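PDB 6OHB: guanine deaminase from Escherichia coli, which catalyses the zinc-dependent hydrolytic deamination of guanine to xanthine and ammonia, the single step from guanine to xanthine in purine breakdown. Local coordinates for residues Thr81-Pro86 and Thr136-Phe141; Phe125-Leu130 and Met161-Gly166. All blocks are in the same frame, centred on the assembly; numbering follows the deposited sequence.

Both interactions are buried in the barrel domain, and they meet at strand 135-141. Interaction 1 pairs that strand with the end of strand 73-84, lining up backbone hydrogen bonds and presenting two histidines to the zinc. Interaction 2 lies one layer further out, where helix 116-132, which leads into strand 135-141, packs on the residues entering strand 164-169, the next strand round the barrel. The two are stitched together by probable backbone hydrogen bonds from Val140 N to Ile164 O and from Ile164 N to Ala138 O. Their chemistry differs accordingly: polar, metal-bound and aromatic at the barrel mouth, entirely apolar between barrel and helix, without one hydrogen bond across.

Interaction 1: Thr81-Pro86 and Thr136-Phe141; sequences THIHYP and TTALVF. With ZN (zinc ion), chain E.
With CG of His82 swung opposite its backbone N (chi1 179°) and that of His84 beside its own (chi1 -64°), both rings reach Phe141 of the neighbouring parallel strand while their NE2 atoms converge on one zinc ion. This is the HxH motif at the end of the first barrel strand of the amidohydrolase fold, and His237 and Asp327 join the metal site. His82 NE2 sits 2.0 Å from the zinc, and its ND1 is hydrogen-bonded to His235, a second-shell partner that fixes the ring's rotation. Phe141 borders both imidazoles. His82 turns an edge toward the phenyl face in an offset edge-to-face pair, planes at 76°, while the His84 ring lies obliquely alongside with CE1 over a phenyl face. A flat, apolar side chain suits this place because it can border both ligands without competing for the metal. Facing away from the zinc, Ile83 CG2 meets Val140 CG2 at 3.9 Å, branched side chains lying side by side beneath helix 116-132. The backbones are joined by Ile83 N to Leu139 O and by Phe141 N to Ile83 O. Past the strand end, where Tyr85 and Pro86 probably border the substrate, Tyr85 N donates to Phe141 O, 3.0 Å away.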
ATOM      1  N   THR A  81      -2.761  17.743  -3.261  1.00 34.43           N
ATOM      2  CA  THR A  81      -2.083  18.869  -3.897  1.00 42.68           C
ATOM      3  C   THR A  81      -1.501  18.572  -5.280  1.00 40.43           C
ATOM      4  O   THR A  81      -0.904  19.476  -5.875  1.00 43.92           O
ATOM      5  CB  THR A  81      -0.969  19.403  -2.990  1.00 42.06           C
ATOM      6  OG1 THR A  81       0.005  18.378  -2.751  1.00 36.65           O
ATOM      7  CG2 THR A  81      -1.544  19.896  -1.661  1.00 40.62           C
ATOM      8  N   HIS A  82      -1.675  17.366  -5.824  1.00 39.59           N
ATOM      9  CA  HIS A  82      -1.276  17.099  -7.212  1.00 45.18           C
ATOM     10  C   HIS A  82      -1.973  15.829  -7.682  1.00 40.81           C
ATOM     11  O   HIS A  82      -1.683  14.740  -7.178  1.00 40.95           O
ATOM     12  CB  HIS A  82       0.242  16.972  -7.352  1.00 43.03           C
ATOM     13  CG  HIS A  82       0.700  16.674  -8.748  1.00 43.83           C
ATOM     14  ND1 HIS A  82       0.656  17.605  -9.764  1.00 43.24           N
ATOM     15  CD2 HIS A  82       1.203  15.543  -9.299  1.00 49.78           C
ATOM     16  CE1 HIS A  82       1.117  17.064 -10.877  1.00 48.76           C
ATOM     17  NE2 HIS A  82       1.457  15.814 -10.622  1.00 47.83           N
ATOM     18  N   ILE A  83      -2.878  15.970  -8.645  1.00 40.53           N
ATOM     19  CA  ILE A  83      -3.601  14.832  -9.197  1.00 40.34           C
ATOM     20  C   ILE A  83      -3.970  15.166 -10.638  1.00 41.37           C
ATOM     21  O   ILE A  83      -4.268  16.319 -10.962  1.00 45.83           O
ATOM     22  CB  ILE A  83      -4.829  14.483  -8.323  1.00 47.74           C
ATOM     23  CG1 ILE A  83      -5.566  13.261  -8.874  1.00 45.05           C
ATOM     24  CG2 ILE A  83      -5.755  15.689  -8.162  1.00 38.80           C
ATOM     25  CD1 ILE A  83      -6.640  12.727  -7.943  1.00 42.73           C
ATOM     26  N   HIS A  84      -3.909  14.160 -11.509  1.00 41.79           N
ATOM     27  CA  HIS A  84      -4.199  14.310 -12.934  1.00 40.63           C
ATOM     28  C   HIS A  84      -5.611  13.774 -13.203  1.00 40.74           C
ATOM     29  O   HIS A  84      -5.861  12.573 -13.061  1.00 46.93           O
ATOM     30  CB  HIS A  84      -3.150  13.582 -13.787  1.00 40.35           C
ATOM     31  CG  HIS A  84      -1.747  14.126 -13.679  1.00 40.13           C
ATOM     32  ND1 HIS A  84      -1.161  14.881 -14.675  1.00 41.16           N
ATOM     33  CD2 HIS A  84      -0.792  13.958 -12.734  1.00 38.18           C
ATOM     34  CE1 HIS A  84       0.077  15.186 -14.331  1.00 41.23           C
ATOM     35  NE2 HIS A  84       0.322  14.647 -13.154  1.00 32.92           N
ATOM     36  N   TYR A  85      -6.537  14.671 -13.564  1.00 39.13           N
ATOM     37  CA  TYR A  85      -7.909  14.269 -13.890  1.00 43.15           C
ATOM     38  C   TYR A  85      -8.018  13.256 -15.032  1.00 49.89           C
ATOM     39  O   TYR A  85      -8.729  12.249 -14.864  1.00 43.22           O
ATOM     40  CB  TYR A  85      -8.740  15.535 -14.156  1.00 41.66           C
ATOM     41  CG  TYR A  85      -9.797  15.461 -15.248  1.00 46.26           C
ATOM     42  CD1 TYR A  85     -10.888  14.598 -15.148  1.00 46.19           C
ATOM     43  CD2 TYR A  85      -9.720  16.288 -16.366  1.00 48.92           C
ATOM     44  CE1 TYR A  85     -11.852  14.543 -16.140  1.00 43.44           C
ATOM     45  CE2 TYR A  85     -10.685  16.243 -17.364  1.00 47.36           C
ATOM     46  CZ  TYR A  85     -11.746  15.370 -17.245  1.00 52.62           C
ATOM     47  OH  TYR A  85     -12.704  15.324 -18.239  1.00 55.15           O
ATOM     48  N   PRO A  86      -7.385  13.450 -16.211  1.00 46.53           N
ATOM     49  CA  PRO A  86      -7.650  12.536 -17.336  1.00 52.82           C
ATOM     50  C   PRO A  86      -6.764  11.298 -17.362  1.00 52.91           C
ATOM     51  O   PRO A  86      -6.244  10.935 -18.423  1.00 65.73           O
ATOM     52  CB  PRO A  86      -7.388  13.422 -18.557  1.00 57.36           C
ATOM     53  CG  PRO A  86      -6.271  14.302 -18.112  1.00 54.30           C
ATOM     54  CD  PRO A  86      -6.507  14.563 -16.628  1.00 53.05           C
ATOM     55  N   THR A 136     -11.651  16.722  -0.328  1.00 35.53           N
ATOM     56  CA  THR A 136     -12.631  17.755  -0.627  1.00 33.00           C
ATOM     57  C   THR A 136     -12.038  18.926  -1.385  1.00 40.45           C
ATOM     58  O   THR A 136     -12.791  19.706  -1.975  1.00 39.71           O
ATOM     59  CB  THR A 136     -13.292  18.285   0.658  1.00 35.18           C
ATOM     60  OG1 THR A 136     -12.292  18.779   1.557  1.00 35.94           O
ATOM     61  CG2 THR A 136     -14.098  17.195   1.352  1.00 36.06           C
ATOM     62  N   THR A 137     -10.714  19.037  -1.418  1.00 34.55           N
ATOM     63  CA  THR A 137     -10.037  20.071  -2.179  1.00 37.94           C
ATOM     64  C   THR A 137      -8.851  19.443  -2.883  1.00 38.81           C
ATOM     65  O   THR A 137      -8.071  18.714  -2.260  1.00 40.59           O
ATOM     66  CB  THR A 137      -9.579  21.209  -1.269  1.00 40.24           C
ATOM     67  OG1 THR A 137     -10.701  22.044  -0.963  1.00 47.97           O
ATOM     68  CG2 THR A 137      -8.478  22.032  -1.932  1.00 38.82           C
ATOM     69  N   ALA A 138      -8.719  19.720  -4.177  1.00 34.92           N
ATOM     70  CA  ALA A 138      -7.624  19.177  -4.956  1.00 44.90           C
ATOM     71  C   ALA A 138      -7.081  20.242  -5.893  1.00 41.61           C
ATOM     72  O   ALA A 138      -7.815  21.108  -6.374  1.00 38.89           O
ATOM     73  CB  ALA A 138      -8.055  17.940  -5.760  1.00 37.86           C
ATOM     74  N   LEU A 139      -5.777  20.168  -6.134  1.00 43.21           N
ATOM     75  CA  LEU A 139      -5.119  20.923  -7.190  1.00 34.91           C
ATOM     76  C   LEU A 139      -4.926  19.943  -8.342  1.00 40.73           C
ATOM     77  O   LEU A 139      -4.188  18.961  -8.211  1.00 35.58           O
ATOM     78  CB  LEU A 139      -3.799  21.506  -6.693  1.00 36.40           C
ATOM     79  CG  LEU A 139      -2.813  22.040  -7.730  1.00 40.75           C
ATOM     80  CD1 LEU A 139      -3.447  23.138  -8.576  1.00 36.88           C
ATOM     81  CD2 LEU A 139      -1.549  22.537  -7.041  1.00 33.58           C
ATOM     82  N   VAL A 140      -5.618  20.185  -9.451  1.00 42.15           N
ATOM     83  CA  VAL A 140      -5.899  19.160 -10.449  1.00 40.14           C
ATOM     84  C   VAL A 140      -5.262  19.558 -11.772  1.00 45.88           C
ATOM     85  O   VAL A 140      -5.529  20.647 -12.293  1.00 43.21           O
ATOM     86  CB  VAL A 140      -7.413  18.951 -10.636  1.00 44.90           C
ATOM     87  CG1 VAL A 140      -7.664  17.843 -11.648  1.00 46.63           C
ATOM     88  CG2 VAL A 140      -8.090  18.643  -9.309  1.00 38.24           C
ATOM     89  N   PHE A 141      -4.435  18.671 -12.321  1.00 46.49           N
ATOM     90  CA  PHE A 141      -4.012  18.817 -13.706  1.00 45.75           C
ATOM     91  C   PHE A 141      -5.186  18.514 -14.625  1.00 46.45           C
ATOM     92  O   PHE A 141      -5.855  17.486 -14.481  1.00 50.29           O
ATOM     93  CB  PHE A 141      -2.847  17.883 -14.019  1.00 49.28           C
ATOM     94  CG  PHE A 141      -1.526  18.583 -14.169  1.00 46.76           C
ATOM     95  CD1 PHE A 141      -0.947  19.221 -13.087  1.00 47.95           C
ATOM     96  CD2 PHE A 141      -0.866  18.599 -15.386  1.00 43.87           C
ATOM     97  CE1 PHE A 141       0.267  19.860 -13.209  1.00 50.61           C
ATOM     98  CE2 PHE A 141       0.349  19.234 -15.521  1.00 48.92           C
ATOM     99  CZ  PHE A 141       0.922  19.865 -14.432  1.00 52.60           C
TER
HETATM  100 ZN    ZN E 501       1.879  14.493 -12.076  1.00 51.08          ZN

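Interaction 2: Phe125-Leu130 and Met161-Gly166; sequences FFIKQL and MRMIAG
Ile127 and Leu130 reach from helix 116-132 to the sulfur ends of Met161 and Met163, bridging an outer helix and the residues that enter strand 164-169. This is helix-on-barrel packing in the TIM-barrel domain of the amidohydrolase family, and it is made wholly by side-chain ends: the nearest alpha carbons, those of Ile127 and Met161, stand 9.4 Å apart. The tightly packed part is the buried cluster of these four side chains. The chain of Met163 runs out extended and then bends at its last torsion (chi3 -64°), which turns CE toward the helix, where it lies 3.7 Å from Ile127 CD1 and 4.0 Å from Leu130 CD1. Ile127 crosses Met163 obliquely, whereas Leu130 meets it at about a right angle. Met161 packs only slightly less closely: its side chain slides past that of Ile127 in the opposite direction, with SD 3.9 Å from Ile127 CD1, and its methyl CE is 4.2 Å from Leu130 CD1. Long, unbranched methionines suit backbones this far apart, since they can span the distance and still bend at the end, while the branched residues offer methyls from a rigid helical base. Ala155 and Ala156 of helix 146-158 touch Ile127 and Met163 respectively, and Val140 borders Met163 from the adjacent strand. On the other side of helix 116-132 the surroundings change: Lys128 is exposed to solvent, and Phe125, partly exposed, packs on Leu401 of the second subunit. With only methyl and thioether groups meeting across the contact, its cohesion probably comes largely from dispersion and the exclusion of water, and no hydrogen bond between the two segments fixes their alignment.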
ATOM      1  N   PHE A 125     -16.916  10.700 -12.823  1.00 45.18           N
ATOM      2  CA  PHE A 125     -16.212   9.609 -12.144  1.00 42.70           C
ATOM      3  C   PHE A 125     -15.103  10.136 -11.237  1.00 40.52           C
ATOM      4  O   PHE A 125     -14.921   9.651 -10.112  1.00 41.68           O
ATOM      5  CB  PHE A 125     -15.640   8.633 -13.180  1.00 41.81           C
ATOM      6  CG  PHE A 125     -14.826   7.515 -12.584  1.00 34.95           C
ATOM      7  CD1 PHE A 125     -15.424   6.322 -12.227  1.00 37.88           C
ATOM      8  CD2 PHE A 125     -13.462   7.656 -12.386  1.00 41.11           C
ATOM      9  CE1 PHE A 125     -14.678   5.289 -11.676  1.00 41.93           C
ATOM     10  CE2 PHE A 125     -12.714   6.627 -11.834  1.00 40.13           C
ATOM     11  CZ  PHE A 125     -13.325   5.444 -11.479  1.00 39.59           C
ATOM     12  N   PHE A 126     -14.348  11.125 -11.718  1.00 38.06           N
ATOM     13  CA  PHE A 126     -13.237  11.686 -10.959  1.00 41.48           C
ATOM     14  C   PHE A 126     -13.732  12.367  -9.686  1.00 41.04           C
ATOM     15  O   PHE A 126     -13.153  12.182  -8.605  1.00 40.89           O
ATOM     16  CB  PHE A 126     -12.475  12.662 -11.858  1.00 46.03           C
ATOM     17  CG  PHE A 126     -11.280  13.293 -11.220  1.00 39.32           C
ATOM     18  CD1 PHE A 126     -10.050  12.650 -11.233  1.00 44.40           C
ATOM     19  CD2 PHE A 126     -11.372  14.548 -10.642  1.00 35.73           C
ATOM     20  CE1 PHE A 126      -8.935  13.241 -10.657  1.00 47.63           C
ATOM     21  CE2 PHE A 126     -10.267  15.147 -10.064  1.00 38.28           C
ATOM     22  CZ  PHE A 126      -9.047  14.499 -10.068  1.00 47.21           C
ATOM     23  N   ILE A 127     -14.802  13.160  -9.796  1.00 41.88           N
ATOM     24  CA  ILE A 127     -15.366  13.796  -8.605  1.00 41.95           C
ATOM     25  C   ILE A 127     -15.858  12.741  -7.619  1.00 39.53           C
ATOM     26  O   ILE A 127     -15.673  12.876  -6.399  1.00 39.23           O
ATOM     27  CB  ILE A 127     -16.489  14.779  -8.992  1.00 45.43           C
ATOM     28  CG1 ILE A 127     -15.945  15.916  -9.859  1.00 45.98           C
ATOM     29  CG2 ILE A 127     -17.161  15.353  -7.743  1.00 42.32           C
ATOM     30  CD1 ILE A 127     -15.092  16.907  -9.110  1.00 41.36           C
ATOM     31  N   LYS A 128     -16.477  11.667  -8.129  1.00 37.72           N
ATOM     32  CA  LYS A 128     -16.968  10.609  -7.245  1.00 36.23           C
ATOM     33  C   LYS A 128     -15.825   9.948  -6.488  1.00 43.61           C
ATOM     34  O   LYS A 128     -15.943   9.668  -5.285  1.00 44.41           O
ATOM     35  CB  LYS A 128     -17.721   9.550  -8.055  1.00 46.37           C
ATOM     36  CG  LYS A 128     -19.221   9.406  -7.792  1.00 56.30           C
ATOM     37  CD  LYS A 128     -19.960  10.732  -7.832  1.00 61.66           C
ATOM     38  CE  LYS A 128     -21.457  10.534  -7.601  1.00 63.10           C
ATOM     39  NZ  LYS A 128     -22.100   9.787  -8.725  1.00 71.99           N
ATOM     40  N   GLN A 129     -14.702   9.711  -7.173  1.00 38.15           N
ATOM     41  CA  GLN A 129     -13.546   9.114  -6.509  1.00 38.58           C
ATOM     42  C   GLN A 129     -12.984  10.043  -5.443  1.00 37.34           C
ATOM     43  O   GLN A 129     -12.609   9.589  -4.356  1.00 39.72           O
ATOM     44  CB  GLN A 129     -12.471   8.744  -7.530  1.00 41.35           C
ATOM     45  CG  GLN A 129     -12.921   7.712  -8.549  1.00 34.93           C
ATOM     46  CD  GLN A 129     -13.686   6.562  -7.925  1.00 36.89           C
ATOM     47  OE1 GLN A 129     -13.130   5.773  -7.169  1.00 45.52           O
ATOM     48  NE2 GLN A 129     -14.974   6.465  -8.239  1.00 38.57           N
ATOM     49  N   LEU A 130     -12.882  11.338  -5.749  1.00 38.65           N
ATOM     50  CA  LEU A 130     -12.453  12.303  -4.738  1.00 39.07           C
ATOM     51  C   LEU A 130     -13.333  12.221  -3.494  1.00 37.65           C
ATOM     52  O   LEU A 130     -12.834  12.106  -2.368  1.00 34.36           O
ATOM     53  CB  LEU A 130     -12.469  13.717  -5.313  1.00 38.28           C
ATOM     54  CG  LEU A 130     -11.440  14.037  -6.397  1.00 43.19           C
ATOM     55  CD1 LEU A 130     -11.576  15.490  -6.827  1.00 42.83           C
ATOM     56  CD2 LEU A 130     -10.028  13.735  -5.905  1.00 38.99           C
ATOM     57  N   MET A 161     -17.795  22.608  -4.888  1.00 39.34           N
ATOM     58  CA  MET A 161     -16.514  22.146  -4.382  1.00 40.75           C
ATOM     59  C   MET A 161     -15.463  23.239  -4.549  1.00 39.83           C
ATOM     60  O   MET A 161     -15.505  24.023  -5.503  1.00 40.12           O
ATOM     61  CB  MET A 161     -16.092  20.886  -5.143  1.00 43.37           C
ATOM     62  CG  MET A 161     -14.803  20.234  -4.694  1.00 47.36           C
ATOM     63  SD  MET A 161     -14.485  18.742  -5.675  1.00 52.05           S
ATOM     64  CE  MET A 161     -14.419  17.491  -4.400  1.00 47.15           C
ATOM     65  N   ARG A 162     -14.531  23.315  -3.596  1.00 38.99           N
ATOM     66  CA  ARG A 162     -13.355  24.169  -3.752  1.00 41.20           C
ATOM     67  C   ARG A 162     -12.252  23.353  -4.415  1.00 43.37           C
ATOM     68  O   ARG A 162     -11.679  22.449  -3.798  1.00 40.31           O
ATOM     69  CB  ARG A 162     -12.876  24.742  -2.420  1.00 43.10           C
ATOM     70  CG  ARG A 162     -11.749  25.759  -2.605  1.00 44.54           C
ATOM     71  CD  ARG A 162     -11.495  26.598  -1.359  1.00 42.73           C
ATOM     72  NE  ARG A 162     -12.576  27.545  -1.072  1.00 48.59           N
ATOM     73  CZ  ARG A 162     -12.676  28.765  -1.597  1.00 48.42           C
ATOM     74  NH1 ARG A 162     -11.763  29.206  -2.454  1.00 45.92           N
ATOM     75  NH2 ARG A 162     -13.693  29.552  -1.263  1.00 48.07           N
ATOM     76  N   MET A 163     -11.949  23.684  -5.666  1.00 40.92           N
ATOM     77  CA  MET A 163     -10.983  22.949  -6.462  1.00 44.87           C
ATOM     78  C   MET A 163     -10.152  23.931  -7.276  1.00 44.57           C
ATOM     79  O   MET A 163     -10.683  24.894  -7.834  1.00 44.90           O
ATOM     80  CB  MET A 163     -11.687  21.955  -7.400  1.00 44.91           C
ATOM     81  CG  MET A 163     -10.826  21.455  -8.550  1.00 45.87           C
ATOM     82  SD  MET A 163     -11.721  20.372  -9.674  1.00 51.73           S
ATOM     83  CE  MET A 163     -12.099  18.996  -8.589  1.00 54.09           C
ATOM     84  N   ILE A 164      -8.853  23.669  -7.355  1.00 40.04           N
ATOM     85  CA  ILE A 164      -7.956  24.406  -8.232  1.00 39.39           C
ATOM     86  C   ILE A 164      -7.627  23.511  -9.418  1.00 43.96           C
ATOM     87  O   ILE A 164      -7.190  22.366  -9.242  1.00 39.81           O
ATOM     88  CB  ILE A 164      -6.676  24.833  -7.495  1.00 37.55           C
ATOM     89  CG1 ILE A 164      -7.004  25.326  -6.087  1.00 42.76           C
ATOM     90  CG2 ILE A 164      -5.928  25.896  -8.296  1.00 39.02           C
ATOM     91  CD1 ILE A 164      -5.779  25.684  -5.271  1.00 41.58           C
ATOM     92  N   ALA A 165      -7.843  24.027 -10.625  1.00 39.02           N
ATOM     93  CA  ALA A 165      -7.586  23.270 -11.838  1.00 39.13           C
ATOM     94  C   ALA A 165      -7.181  24.240 -12.939  1.00 49.23           C
ATOM     95  O   ALA A 165      -7.308  25.461 -12.804  1.00 47.82           O
ATOM     96  CB  ALA A 165      -8.811  22.445 -12.245  1.00 36.04           C
ATOM     97  N   GLY A 166      -6.685  23.683 -14.036  1.00 46.52           N
ATOM     98  CA  GLY A 166      -6.273  24.498 -15.160  1.00 50.03           C
ATOM     99  C   GLY A 166      -5.963  23.640 -16.364  1.00 49.90           C
ATOM    100  O   GLY A 166      -5.765  22.425 -16.255  1.00 49.35           O
TER